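Local coordinates for odorant binding protein (AGAP007287-PA) (Anopheles gambiae, PDB 3PM2) that binds small hydrophobic odorants such as indole, menthol and citronellal and is thought to carry them through the fluid bathing olfactory dendrites, at residues A116-T121 with I129-S134. Numbering follows the deposited sequence.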
# COMPACT_ATOMS: atom_id res chain seq x y z
N ALA A 116 1.18 6.42 17.88
CA ALA A 116 0.46 7.66 18.16
C ALA A 116 -0.73 7.80 17.22
O ALA A 116 -1.82 8.17 17.67
CB ALA A 116 1.38 8.84 18.02
N GLY A 117 -0.55 7.41 15.96
CA GLY A 117 -1.60 7.41 14.95
C GLY A 117 -2.75 6.50 15.36
O GLY A 117 -3.91 6.89 15.22
N ALA A 118 -2.45 5.34 15.92
CA ALA A 118 -3.47 4.39 16.39
C ALA A 118 -4.36 5.01 17.51
O ALA A 118 -5.51 4.58 17.69
CB ALA A 118 -2.79 3.15 16.91
N LYS A 119 -3.82 6.01 18.24
CA LYS A 119 -4.51 6.65 19.37
C LYS A 119 -5.25 7.95 19.03
O LYS A 119 -5.88 8.57 19.90
CB LYS A 119 -3.54 6.83 20.54
CG LYS A 119 -2.95 5.50 21.03
CD LYS A 119 -2.79 5.48 22.53
CE LYS A 119 -1.88 4.39 23.04
NZ LYS A 119 -1.85 4.35 24.53
N LEU A 120 -5.26 8.33 17.74
CA LEU A 120 -5.94 9.54 17.31
C LEU A 120 -7.46 9.42 17.51
O LEU A 120 -8.01 8.33 17.47
CB LEU A 120 -5.63 9.82 15.81
CG LEU A 120 -4.17 10.20 15.48
CD1 LEU A 120 -3.92 10.16 13.97
CD2 LEU A 120 -3.80 11.56 16.06
N THR A 121 -8.10 10.53 17.78
CA THR A 121 -9.55 10.57 17.97
C THR A 121 -10.20 11.10 16.71
O THR A 121 -9.57 11.90 16.02
CB THR A 121 -9.94 11.37 19.23
OG1 THR A 121 -9.36 12.67 19.17
CG2 THR A 121 -9.52 10.68 20.50
N ILE A 129 -11.21 5.46 13.05
CA ILE A 129 -9.77 5.40 13.24
C ILE A 129 -9.27 3.97 13.05
O ILE A 129 -9.80 3.07 13.68
CB ILE A 129 -9.35 6.01 14.62
CG1 ILE A 129 -9.75 7.52 14.72
CG2 ILE A 129 -7.86 5.79 14.94
CD1 ILE A 129 -9.10 8.49 13.67
N CYS A 130 -8.29 3.77 12.17
CA CYS A 130 -7.67 2.46 11.91
C CYS A 130 -6.22 2.53 12.35
O CYS A 130 -5.61 3.61 12.32
CB CYS A 130 -7.78 2.08 10.43
SG CYS A 130 -9.47 1.65 9.93
N HIS A 131 -5.67 1.38 12.77
CA HIS A 131 -4.28 1.36 13.17
C HIS A 131 -3.42 1.61 11.92
O HIS A 131 -3.70 1.03 10.88
CB HIS A 131 -3.90 0.01 13.82
CG HIS A 131 -2.59 0.04 14.56
ND1 HIS A 131 -1.37 0.04 13.89
CD2 HIS A 131 -2.36 -0.02 15.89
CE1 HIS A 131 -0.44 0.01 14.83
NE2 HIS A 131 -0.99 -0.01 16.05
N PRO A 132 -2.39 2.48 11.97
CA PRO A 132 -1.62 2.75 10.74
C PRO A 132 -0.75 1.60 10.23
O PRO A 132 -0.26 1.70 9.10
CB PRO A 132 -0.74 3.95 11.13
CG PRO A 132 -1.36 4.53 12.37
CD PRO A 132 -1.96 3.34 13.09
N ILE A 133 -0.51 0.55 11.03
CA ILE A 133 0.40 -0.52 10.56
C ILE A 133 0.01 -1.11 9.20
O ILE A 133 0.90 -1.30 8.34
CB ILE A 133 0.69 -1.63 11.62
CG1 ILE A 133 1.93 -2.48 11.26
CG2 ILE A 133 -0.52 -2.52 11.87
CD1 ILE A 133 3.30 -1.70 11.06
N SER A 134 -1.27 -1.42 9.00
CA SER A 134 -1.67 -2.05 7.72
C SER A 134 -1.29 -1.21 6.49
O SER A 134 -0.72 -1.74 5.54
CB SER A 134 -3.16 -2.38 7.72
OG SER A 134 -3.50 -3.31 8.73
O HOH W 1 -5.01 6.35 12.66
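Ala-118, where helix 111-118 runs out into the loop, sets its methyl against the imidazole of His-131, CB lying 3.4 Å from CD2 and approaching the ring obliquely. The ring is swung there by a first torsion that places CG anti to the backbone N (chi1 -165°), and its rotation is fixed by ND1, on the side of the ring away from the Ala-118 methyl, which accepts from the N of Ile-133 at 3.0 Å, with the donor almost in the ring plane. This nearly straight bond (164°) caps the turn leading into helix 133-147, while NE2 makes a weak hydrogen bond to Glu-115. Beside the histidine, Pro-132 lays the CD-CG side of its ring along the Gly-117 to Ala-118 peptide, CD coming within 3.5 Å of the Ala-118 N; CG fits beside Gly-117, which has no side chain to obstruct it. At the other end of the contact Ile-129 meets mostly backbone. CG1 sits 3.4 Å from the Leu-120 O, CG2 faces the carbonyl oxygens of Ala-118 and Leu-120, and CD1 touches the Leu-120 CB more loosely, at 4.3 Å. Between these two patches a water lies 2.8 Å from both the Gly-117 O and the Cys-130 O, bridging the segments. Cys-130 itself turns away to its disulfide with Cys-55, tying this loop to helix 55-63. No direct hydrogen bond crosses the contact: apolar groups laid against backbone and an imidazole, with one bridging water, join one helix end to the approach of the next, and the histidine nitrogens turn to partners other than 116-121, ND1 firmly and NE2 weakly.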